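Local structure of ADP/ATP-dependent NAD(P)H-hydrate dehydratase (Bacillus subtilis, 3RPZ) at residues V147-H152 and L182-V187; Y174-A179 and V194-D199. The protein probably repairs damaged nicotinamide cofactors, dehydrating hydrated NADH or NADPH at the expense of ADP or ATP. All blocks are in the same frame, centred on the assembly; numbering follows the deposited sequence.

Interaction 1: residues V147-H152 and L182-V187; sequences VILTPH and LQTVIV. With NPW (beta-6-hydroxy-1,4,5,6-tetrahydronicotinamide adenine dinucleotide phosphate), chain D.
Leu-182, at the end of its helix, packs against Leu-149 beside a parallel strand pair, 147-149 and 185-187, the two ends of a right-handed beta-alpha-beta crossover in a Rossmann-like, ribokinase-type sheet. The side chains of Leu-182 and Leu-149 cross at about a right angle, CD1 to CD1 4.0 Å. Gln-183, with positive phi, closes a Schellman motif and turns the chain toward the strand; its O and Val-147 N share a water. Thr-184 then splits its branches: CG2 packs on Val-147 CG1, while OG1, held between backbone N and carbonyl carbon (chi1 64°), lies 3.4 Å from Leu-149 CD1. Val-185 carries two of the three parallel-sheet bonds. Its N reaches Val-147 O at 2.8 Å, and its O receives Leu-149 N in a nearly straight bond (174° at the hydrogen), the donor tilted from the carbonyl plane. On the face shared with Ile-148, its CB rests against Ile-148 CG1. Ile-186 faces the other way, its CG2 3.9 Å from CG of Pro-151, a proline that itself packs on Phe-156 and Met-159 of helix 153-160. Val-187 N completes the pairing at Leu-149 O. Past the C-terminal end of the first strand the chain enters the pocket seen here to hold NADPH hydrate (NPW) and AMP, with His-152 at the N-cap position of helix 153-160. C8A of NPW stands 3.3 Å above the imidazole plane, offset toward its rim, and His-152 NE2 donates to NPW OB1 at 2.9 Å. Putting an alanine at His-152 would probably leave the NPW diphosphate without one donor and open a gap beside the adenine. That NE2 bond is bent, 143° at the hydrogen.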
ATOM      1  N   VAL A 147     -15.845  15.440 -27.628  1.00 16.52           N
ATOM      2  CA  VAL A 147     -16.342  14.274 -26.942  1.00 15.92           C
ATOM      3  C   VAL A 147     -15.479  13.123 -27.419  1.00 15.86           C
ATOM      4  O   VAL A 147     -15.357  12.915 -28.641  1.00 16.67           O
ATOM      5  CB  VAL A 147     -17.805  14.034 -27.213  1.00 16.35           C
ATOM      6  CG1 VAL A 147     -18.288  12.717 -26.623  1.00 18.17           C
ATOM      7  CG2 VAL A 147     -18.653  15.247 -26.719  1.00 19.31           C
ATOM      8  N   ILE A 148     -14.885  12.381 -26.500  1.00 14.13           N
ATOM      9  CA  ILE A 148     -13.941  11.318 -26.816  1.00 14.51           C
ATOM     10  C   ILE A 148     -14.476  10.013 -26.283  1.00 14.14           C
ATOM     11  O   ILE A 148     -14.627   9.836 -25.063  1.00 15.14           O
ATOM     12  CB  ILE A 148     -12.549  11.636 -26.199  1.00 14.48           C
ATOM     13  CG1 ILE A 148     -11.978  12.962 -26.741  1.00 15.41           C
ATOM     14  CG2 ILE A 148     -11.545  10.444 -26.361  1.00 14.95           C
ATOM     15  CD1 ILE A 148     -11.132  13.700 -25.677  1.00 18.19           C
ATOM     16  N   LEU A 149     -14.849   9.090 -27.191  1.00 13.26           N
ATOM     17  CA  LEU A 149     -15.351   7.786 -26.837  1.00 13.88           C
ATOM     18  C   LEU A 149     -14.230   6.793 -26.898  1.00 13.46           C
ATOM     19  O   LEU A 149     -13.471   6.787 -27.866  1.00 14.06           O
ATOM     20  CB  LEU A 149     -16.457   7.382 -27.833  1.00 14.88           C
ATOM     21  CG  LEU A 149     -17.558   8.432 -28.093  1.00 14.09           C
ATOM     22  CD1 LEU A 149     -18.603   7.812 -29.027  1.00 16.05           C
ATOM     23  CD2 LEU A 149     -18.215   8.901 -26.781  1.00 15.25           C
ATOM     24  N   THR A 150     -14.125   5.887 -25.918  1.00 13.02           N
ATOM     25  CA  THR A 150     -13.025   4.938 -25.866  1.00 12.89           C
ATOM     26  C   THR A 150     -13.450   3.458 -25.841  1.00 13.88           C
ATOM     27  O   THR A 150     -13.083   2.716 -24.955  1.00 14.00           O
ATOM     28  CB  THR A 150     -12.064   5.261 -24.712  1.00 13.51           C
ATOM     29  OG1 THR A 150     -12.732   5.044 -23.446  1.00 13.97           O
ATOM     30  CG2 THR A 150     -11.540   6.691 -24.753  1.00 14.02           C
ATOM     31  N   PRO A 151     -14.245   3.024 -26.818  1.00 12.71           N
ATOM     32  CA  PRO A 151     -14.682   1.648 -26.861  1.00 13.38           C
ATOM     33  C   PRO A 151     -13.600   0.637 -27.226  1.00 13.83           C
ATOM     34  O   PRO A 151     -12.815   0.838 -28.150  1.00 14.81           O
ATOM     35  CB  PRO A 151     -15.744   1.659 -27.946  1.00 13.79           C
ATOM     36  CG  PRO A 151     -15.243   2.692 -28.911  1.00 12.96           C
ATOM     37  CD  PRO A 151     -14.698   3.767 -27.999  1.00 13.54           C
ATOM     38  N   HIS A 152     -13.666  -0.512 -26.568  1.00 14.40           N
ATOM     39  CA  HIS A 152     -13.124  -1.713 -27.180  1.00 14.26           C
ATOM     40  C   HIS A 152     -14.130  -2.246 -28.189  1.00 15.26           C
ATOM     41  O   HIS A 152     -15.255  -1.735 -28.313  1.00 15.59           O
ATOM     42  CB  HIS A 152     -12.695  -2.742 -26.130  1.00 14.91           C
ATOM     43  CG  HIS A 152     -13.796  -3.250 -25.261  1.00 15.11           C
ATOM     44  ND1 HIS A 152     -15.004  -3.744 -25.739  1.00 16.73           N
ATOM     45  CD2 HIS A 152     -13.816  -3.426 -23.920  1.00 14.40           C
ATOM     46  CE1 HIS A 152     -15.745  -4.121 -24.700  1.00 16.11           C
ATOM     47  NE2 HIS A 152     -15.035  -3.964 -23.583  1.00 15.77           N
ATOM     48  N   LEU A 182     -21.134  10.456 -35.694  1.00 17.80           N
ATOM     49  CA  LEU A 182     -21.448  10.903 -34.340  1.00 17.63           C
ATOM     50  C   LEU A 182     -20.865  12.274 -34.015  1.00 17.91           C
ATOM     51  O   LEU A 182     -21.313  12.936 -33.079  1.00 18.31           O
ATOM     52  CB  LEU A 182     -20.968   9.888 -33.305  1.00 17.84           C
ATOM     53  CG  LEU A 182     -21.481   8.467 -33.408  1.00 16.98           C
ATOM     54  CD1 LEU A 182     -20.818   7.536 -32.396  1.00 18.19           C
ATOM     55  CD2 LEU A 182     -22.970   8.456 -33.175  1.00 21.24           C
ATOM     56  N   GLN A 183     -19.874  12.699 -34.784  1.00 17.22           N
ATOM     57  CA  GLN A 183     -19.070  13.886 -34.515  1.00 16.51           C
ATOM     58  C   GLN A 183     -18.423  13.817 -33.121  1.00 16.62           C
ATOM     59  O   GLN A 183     -18.445  14.775 -32.364  1.00 17.73           O
ATOM     60  CB  GLN A 183     -19.843  15.175 -34.790  1.00 17.99           C
ATOM     61  CG  GLN A 183     -20.002  15.416 -36.291  1.00 18.33           C
ATOM     62  CD  GLN A 183     -18.640  15.673 -36.954  1.00 17.83           C
ATOM     63  OE1 GLN A 183     -18.031  16.711 -36.633  1.00 19.35           O
ATOM     64  NE2 GLN A 183     -18.146  14.734 -37.765  1.00 17.22           N
ATOM     65  N   THR A 184     -17.838  12.667 -32.860  1.00 15.95           N
ATOM     66  CA  THR A 184     -17.024  12.448 -31.673  1.00 15.58           C
ATOM     67  C   THR A 184     -15.684  11.883 -32.083  1.00 15.42           C
ATOM     68  O   THR A 184     -15.517  11.299 -33.168  1.00 17.53           O
ATOM     69  CB  THR A 184     -17.671  11.435 -30.724  1.00 16.62           C
ATOM     70  OG1 THR A 184     -17.748  10.157 -31.348  1.00 18.70           O
ATOM     71  CG2 THR A 184     -19.039  11.829 -30.318  1.00 17.88           C
ATOM     72  N   VAL A 185     -14.686  12.033 -31.216  1.00 15.00           N
ATOM     73  CA  VAL A 185     -13.454  11.272 -31.335  1.00 15.31           C
ATOM     74  C   VAL A 185     -13.813   9.822 -30.996  1.00 15.65           C
ATOM     75  O   VAL A 185     -14.574   9.587 -30.033  1.00 16.04           O
ATOM     76  CB  VAL A 185     -12.352  11.791 -30.397  1.00 14.98           C
ATOM     77  CG1 VAL A 185     -11.031  10.998 -30.596  1.00 16.13           C
ATOM     78  CG2 VAL A 185     -12.135  13.301 -30.633  1.00 17.29           C
ATOM     79  N   ILE A 186     -13.232   8.843 -31.694  1.00 15.22           N
ATOM     80  CA  ILE A 186     -13.360   7.435 -31.305  1.00 14.78           C
ATOM     81  C   ILE A 186     -11.989   6.841 -31.206  1.00 14.76           C
ATOM     82  O   ILE A 186     -11.253   6.812 -32.207  1.00 16.31           O
ATOM     83  CB  ILE A 186     -14.247   6.602 -32.264  1.00 15.97           C
ATOM     84  CG1 ILE A 186     -15.647   7.175 -32.304  1.00 17.32           C
ATOM     85  CG2 ILE A 186     -14.317   5.123 -31.766  1.00 18.00           C
ATOM     86  CD1 ILE A 186     -16.614   6.440 -33.190  1.00 15.76           C
ATOM     87  N   VAL A 187     -11.635   6.356 -30.014  1.00 14.00           N
ATOM     88  CA  VAL A 187     -10.443   5.591 -29.736  1.00 14.30           C
ATOM     89  C   VAL A 187     -10.910   4.150 -29.711  1.00 15.17           C
ATOM     90  O   VAL A 187     -11.462   3.692 -28.726  1.00 14.84           O
ATOM     91  CB  VAL A 187      -9.778   5.979 -28.412  1.00 14.52           C
ATOM     92  CG1 VAL A 187      -8.550   5.128 -28.167  1.00 14.94           C
ATOM     93  CG2 VAL A 187      -9.438   7.467 -28.395  1.00 15.82           C
TER
HETATM   94  P   NPW D 279     -15.215 -11.987 -26.225  1.00 27.35           P
HETATM   95  O1  NPW D 279     -16.401 -12.411 -25.388  1.00 34.10           O
HETATM   96  O2  NPW D 279     -13.864 -12.068 -25.591  1.00 27.87           O
HETATM   97  O3  NPW D 279     -15.196 -12.592 -27.640  1.00 28.34           O
HETATM   98  PA  NPW D 279     -17.652  -6.008 -21.432  1.00 19.62           P
HETATM   99  PB  NPW D 279     -15.504  -5.088 -19.698  1.00 15.67           P
HETATM  100  C1A NPW D 279     -15.553  -8.095 -26.314  1.00 19.91           C
HETATM  101  C1B NPW D 279     -15.340  -2.476 -15.783  1.00 14.60           C
HETATM  102  N1C NPW D 279     -14.059  -2.983 -15.354  1.00 14.20           N
HETATM  103  N1D NPW D 279     -11.755  -7.999 -29.728  1.00 19.48           N
HETATM  104  C2A NPW D 279     -15.551  -9.438 -25.586  1.00 22.24           C
HETATM  105  O2A NPW D 279     -15.474 -10.433 -26.587  1.00 24.41           O
HETATM  106  C2B NPW D 279     -15.291  -1.558 -17.010  1.00 13.39           C
HETATM  107  O2B NPW D 279     -14.808  -0.274 -16.705  1.00 13.93           O
HETATM  108  C2C NPW D 279     -13.614  -2.914 -14.128  1.00 15.64           C
HETATM  109  C2D NPW D 279     -12.914  -8.674 -29.737  1.00 18.58           C
HETATM  110  C3A NPW D 279     -16.879  -9.414 -24.850  1.00 23.53           C
HETATM  111  O3A NPW D 279     -17.994  -9.760 -25.699  1.00 25.87           O
HETATM  112  C3B NPW D 279     -16.789  -1.590 -17.372  1.00 14.84           C
HETATM  113  O3B NPW D 279     -17.455  -0.635 -16.534  1.00 15.34           O
HETATM  114  C3C NPW D 279     -12.580  -3.406 -13.508  1.00 14.09           C
HETATM  115  N3D NPW D 279     -13.888  -8.672 -28.812  1.00 19.07           N
HETATM  116  C4B NPW D 279     -17.192  -3.020 -16.984  1.00 13.35           C
HETATM  117  O4B NPW D 279     -16.138  -3.585 -16.153  1.00 14.80           O
HETATM  118  C4C NPW D 279     -11.685  -4.310 -14.348  1.00 13.47           C
HETATM  119  C4D NPW D 279     -13.590  -7.840 -27.807  1.00 18.68           C
HETATM  120  O4D NPW D 279     -16.225  -7.213 -25.410  1.00 19.02           O
HETATM  121  C4E NPW D 279     -16.980  -7.948 -24.476  1.00 19.85           C
HETATM  122  C5A NPW D 279     -12.381  -7.102 -27.676  1.00 17.30           C
HETATM  123  C5B NPW D 279     -17.386  -3.941 -18.192  1.00 14.40           C
HETATM  124  O5B NPW D 279     -16.290  -3.813 -19.100  1.00 15.00           O
HETATM  125  C5C NPW D 279     -12.479  -4.853 -15.523  1.00 13.27           C
HETATM  126  C5E NPW D 279     -16.396  -7.652 -23.093  1.00 20.60           C
HETATM  127  O5E NPW D 279     -16.782  -6.335 -22.720  1.00 21.11           O
HETATM  128  C6C NPW D 279     -13.175  -3.711 -16.316  1.00 14.57           C
HETATM  129  O6C NPW D 279     -12.258  -2.798 -16.910  1.00 15.24           O
HETATM  130  C6D NPW D 279     -11.393  -7.184 -28.712  1.00 18.12           C
HETATM  131  N6D NPW D 279     -10.234  -6.548 -28.743  1.00 18.74           N
HETATM  132  N7A NPW D 279     -12.309  -6.376 -26.503  1.00 18.49           N
HETATM  133  C7C NPW D 279     -12.220  -3.081 -12.158  1.00 13.93           C
HETATM  134  N7C NPW D 279     -11.118  -3.611 -11.649  1.00 14.52           N
HETATM  135  O7C NPW D 279     -12.968  -2.347 -11.464  1.00 13.38           O
HETATM  136  C8A NPW D 279     -13.508  -6.681 -25.873  1.00 16.64           C
HETATM  137  N9A NPW D 279     -14.251  -7.561 -26.706  1.00 18.56           N
HETATM  138  OA1 NPW D 279     -18.670  -7.036 -21.166  1.00 26.53           O
HETATM  139  OA2 NPW D 279     -18.026  -4.649 -21.755  1.00 23.52           O
HETATM  140  OA3 NPW D 279     -16.627  -6.108 -20.197  1.00 16.74           O
HETATM  141  OB1 NPW D 279     -14.678  -4.546 -20.778  1.00 15.07           O
HETATM  142  OB2 NPW D 279     -14.832  -5.851 -18.600  1.00 17.10           O
HETATM  143  O   HOH W   1     -16.586  15.962 -30.545  1.00 22.19           O

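Interaction 2: residues Y174-A179 and V194-D199; sequences YAKEWA and VIAFPD
With CG1 anti to the backbone N (chi1 -175°), Val-194 brings that methyl to Ala-175 CB, 3.8 Å away, where helix 171-182 lies on strand 194-196. This is alpha/beta layer packing: the helix of a beta-alpha-beta crossover on the antiparallel margin of the sheet, its short segment axis 8.0 Å from the strand's and inclined by 24°. The small alanine side chains at the interface are consistent with so close an approach. Ala-196 CB sits against the helix backbone, 3.7 Å from Ala-175 O, and meets the methyl groups of Ala-175 and Ala-179 one helical turn apart. Ala-179 CB is 3.9 Å from Ala-196 CB and also touches Ala-196 O. The aliphatic root of Lys-176 adds to this, CG lying near Ala-196 CB at the margin. Ile-195 and Phe-197 point away from this helix to pack on helix 235-256, so residues alternate between the two helical layers along the strand and into the residue after it; the Phe-197 ring also makes a cation-pi contact with Lys-236. Farther along, Pro-198 CB comes to 3.5 Å from Ala-179 O. Polar linkage is left to a water that donates to two carbonyls, Lys-176 O at 2.8 Å and Phe-197 O at 3.0 Å.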
ATOM      1  N   TYR A 174     -14.475   1.554 -40.067  1.00 19.51           N
ATOM      2  CA  TYR A 174     -15.626   1.713 -39.187  1.00 19.19           C
ATOM      3  C   TYR A 174     -15.411   2.826 -38.201  1.00 18.70           C
ATOM      4  O   TYR A 174     -16.340   3.588 -37.932  1.00 18.13           O
ATOM      5  CB  TYR A 174     -16.017   0.405 -38.478  1.00 19.92           C
ATOM      6  CG  TYR A 174     -16.814  -0.564 -39.357  1.00 21.50           C
ATOM      7  CD1 TYR A 174     -18.110  -0.283 -39.726  1.00 24.73           C
ATOM      8  CD2 TYR A 174     -16.262  -1.778 -39.728  1.00 21.76           C
ATOM      9  CE1 TYR A 174     -18.830  -1.154 -40.518  1.00 25.17           C
ATOM     10  CE2 TYR A 174     -16.999  -2.669 -40.519  1.00 24.25           C
ATOM     11  CZ  TYR A 174     -18.266  -2.327 -40.870  1.00 25.63           C
ATOM     12  OH  TYR A 174     -19.020  -3.178 -41.659  1.00 29.29           O
ATOM     13  N   ALA A 175     -14.218   2.900 -37.597  1.00 17.80           N
ATOM     14  CA  ALA A 175     -13.981   3.926 -36.616  1.00 17.36           C
ATOM     15  C   ALA A 175     -14.120   5.320 -37.234  1.00 18.05           C
ATOM     16  O   ALA A 175     -14.720   6.209 -36.664  1.00 17.24           O
ATOM     17  CB  ALA A 175     -12.601   3.761 -35.958  1.00 16.98           C
ATOM     18  N   LYS A 176     -13.564   5.504 -38.430  1.00 18.58           N
ATOM     19  CA  LYS A 176     -13.655   6.785 -39.132  1.00 19.08           C
ATOM     20  C   LYS A 176     -15.089   7.091 -39.492  1.00 18.69           C
ATOM     21  O   LYS A 176     -15.554   8.230 -39.302  1.00 19.41           O
ATOM     22  CB  LYS A 176     -12.796   6.770 -40.389  1.00 20.34           C
ATOM     23  CG  LYS A 176     -11.357   6.827 -40.149  1.00 25.55           C
ATOM     24  CD  LYS A 176     -10.535   6.855 -41.443  1.00 32.88           C
ATOM     25  CE  LYS A 176     -10.539   8.223 -42.060  1.00 36.50           C
ATOM     26  NZ  LYS A 176     -11.748   8.457 -42.854  1.00 42.73           N
ATOM     27  N   GLU A 177     -15.816   6.100 -39.986  1.00 19.18           N
ATOM     28  CA  GLU A 177     -17.204   6.337 -40.408  1.00 20.83           C
ATOM     29  C   GLU A 177     -18.054   6.811 -39.210  1.00 19.97           C
ATOM     30  O   GLU A 177     -18.882   7.768 -39.321  1.00 21.08           O
ATOM     31  CB  GLU A 177     -17.766   5.030 -40.968  1.00 22.29           C
ATOM     32  CG  GLU A 177     -19.245   4.938 -41.183  1.00 30.42           C
ATOM     33  CD  GLU A 177     -19.550   3.643 -41.908  1.00 40.65           C
ATOM     34  OE1 GLU A 177     -19.287   3.582 -43.131  1.00 46.45           O
ATOM     35  OE2 GLU A 177     -19.944   2.660 -41.232  1.00 47.18           O
ATOM     36  N   TRP A 178     -17.884   6.154 -38.056  1.00 18.66           N
ATOM     37  CA  TRP A 178     -18.689   6.455 -36.915  1.00 18.62           C
ATOM     38  C   TRP A 178     -18.238   7.702 -36.186  1.00 18.09           C
ATOM     39  O   TRP A 178     -19.048   8.422 -35.618  1.00 17.75           O
ATOM     40  CB  TRP A 178     -18.831   5.231 -35.999  1.00 17.44           C
ATOM     41  CG  TRP A 178     -19.836   4.312 -36.534  1.00 17.72           C
ATOM     42  CD1 TRP A 178     -19.641   3.296 -37.410  1.00 19.61           C
ATOM     43  CD2 TRP A 178     -21.250   4.378 -36.284  1.00 21.09           C
ATOM     44  NE1 TRP A 178     -20.866   2.690 -37.704  1.00 21.07           N
ATOM     45  CE2 TRP A 178     -21.850   3.340 -37.018  1.00 21.93           C
ATOM     46  CE3 TRP A 178     -22.043   5.169 -35.453  1.00 24.33           C
ATOM     47  CZ2 TRP A 178     -23.224   3.094 -36.977  1.00 26.22           C
ATOM     48  CZ3 TRP A 178     -23.442   4.929 -35.436  1.00 26.23           C
ATOM     49  CH2 TRP A 178     -23.992   3.887 -36.167  1.00 27.19           C
ATOM     50  N   ALA A 179     -16.945   8.019 -36.202  1.00 17.91           N
ATOM     51  CA  ALA A 179     -16.498   9.301 -35.670  1.00 16.14           C
ATOM     52  C   ALA A 179     -17.117  10.444 -36.444  1.00 17.46           C
ATOM     53  O   ALA A 179     -17.526  11.448 -35.890  1.00 17.40           O
ATOM     54  CB  ALA A 179     -14.956   9.424 -35.712  1.00 17.03           C
ATOM     55  N   VAL A 194      -7.095   2.419 -33.097  1.00 15.48           N
ATOM     56  CA  VAL A 194      -7.427   3.474 -34.068  1.00 15.40           C
ATOM     57  C   VAL A 194      -7.873   4.717 -33.336  1.00 15.93           C
ATOM     58  O   VAL A 194      -8.703   4.618 -32.397  1.00 15.78           O
ATOM     59  CB  VAL A 194      -8.569   3.070 -35.033  1.00 15.46           C
ATOM     60  CG1 VAL A 194      -8.787   4.156 -36.108  1.00 17.29           C
ATOM     61  CG2 VAL A 194      -8.279   1.750 -35.690  1.00 17.26           C
ATOM     62  N   ILE A 195      -7.287   5.874 -33.635  1.00 14.91           N
ATOM     63  CA  ILE A 195      -7.744   7.143 -33.092  1.00 15.35           C
ATOM     64  C   ILE A 195      -8.342   7.933 -34.237  1.00 16.08           C
ATOM     65  O   ILE A 195      -7.619   8.450 -35.097  1.00 16.63           O
ATOM     66  CB  ILE A 195      -6.612   7.940 -32.414  1.00 14.91           C
ATOM     67  CG1 ILE A 195      -5.857   7.102 -31.374  1.00 15.24           C
ATOM     68  CG2 ILE A 195      -7.207   9.231 -31.747  1.00 17.28           C
ATOM     69  CD1 ILE A 195      -4.663   6.296 -31.899  1.00 17.57           C
ATOM     70  N   ALA A 196      -9.672   7.981 -34.295  1.00 15.80           N
ATOM     71  CA  ALA A 196     -10.418   8.621 -35.360  1.00 15.35           C
ATOM     72  C   ALA A 196     -11.072   9.902 -34.874  1.00 16.10           C
ATOM     73  O   ALA A 196     -11.795   9.887 -33.890  1.00 16.54           O
ATOM     74  CB  ALA A 196     -11.450   7.681 -35.932  1.00 16.53           C
ATOM     75  N   PHE A 197     -10.792  11.012 -35.558  1.00 16.36           N
ATOM     76  CA  PHE A 197     -11.303  12.328 -35.211  1.00 16.48           C
ATOM     77  C   PHE A 197     -12.484  12.671 -36.129  1.00 16.61           C
ATOM     78  O   PHE A 197     -12.514  12.239 -37.276  1.00 17.81           O
ATOM     79  CB  PHE A 197     -10.180  13.373 -35.312  1.00 17.14           C
ATOM     80  CG  PHE A 197      -9.111  13.185 -34.289  1.00 16.74           C
ATOM     81  CD1 PHE A 197      -9.295  13.609 -33.004  1.00 18.78           C
ATOM     82  CD2 PHE A 197      -7.974  12.491 -34.592  1.00 18.56           C
ATOM     83  CE1 PHE A 197      -8.337  13.369 -32.042  1.00 17.10           C
ATOM     84  CE2 PHE A 197      -7.021  12.254 -33.630  1.00 17.96           C
ATOM     85  CZ  PHE A 197      -7.180  12.698 -32.368  1.00 17.51           C
ATOM     86  N   PRO A 198     -13.422  13.462 -35.598  1.00 16.95           N
ATOM     87  CA  PRO A 198     -14.640  13.707 -36.368  1.00 17.95           C
ATOM     88  C   PRO A 198     -14.404  14.632 -37.540  1.00 18.92           C
ATOM     89  O   PRO A 198     -15.288  14.769 -38.412  1.00 18.86           O
ATOM     90  CB  PRO A 198     -15.577  14.290 -35.345  1.00 19.84           C
ATOM     91  CG  PRO A 198     -14.698  14.835 -34.230  1.00 19.18           C
ATOM     92  CD  PRO A 198     -13.494  13.953 -34.205  1.00 17.00           C
ATOM     93  N   ASP A 199     -13.228  15.286 -37.634  1.00 18.43           N
ATOM     94  CA  ASP A 199     -12.858  16.074 -38.782  1.00 19.33           C
ATOM     95  C   ASP A 199     -12.177  15.271 -39.890  1.00 19.00           C
ATOM     96  O   ASP A 199     -11.801  15.840 -40.940  1.00 20.68           O
ATOM     97  CB  ASP A 199     -11.951  17.258 -38.373  1.00 19.25           C
ATOM     98  CG  ASP A 199     -10.596  16.815 -37.807  1.00 24.73           C
ATOM     99  OD1 ASP A 199     -10.192  15.648 -37.892  1.00 19.82           O
ATOM    100  OD2 ASP A 199      -9.916  17.721 -37.292  1.00 32.15           O
TER
HETATM  101  O   HOH W   2     -13.775  10.435 -39.338  1.00 28.89           O

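In the fold
Interactions 1 and 2 share one sheet, their segments alternating along the chain and their centres about 8 Å apart. Both are buried, but interaction 1 lies deeper, between inner parallel strands, and its first strand leads into the ligand pocket; interaction 2 is nearer the rim, where Lys-176 and Pro-198 are partly exposed. Chemistry follows place: direct backbone hydrogen bonds and branched side chains join strand to strand, whereas small methyls and a bridging water join helix to strand. Helix 171-182 leads straight into strand 185-188, which pairs antiparallel with 194-196. The two contacts meet where Ile-186 N probably bonds to Ala-196 O and Gln-183 NE2 to Pro-198 O.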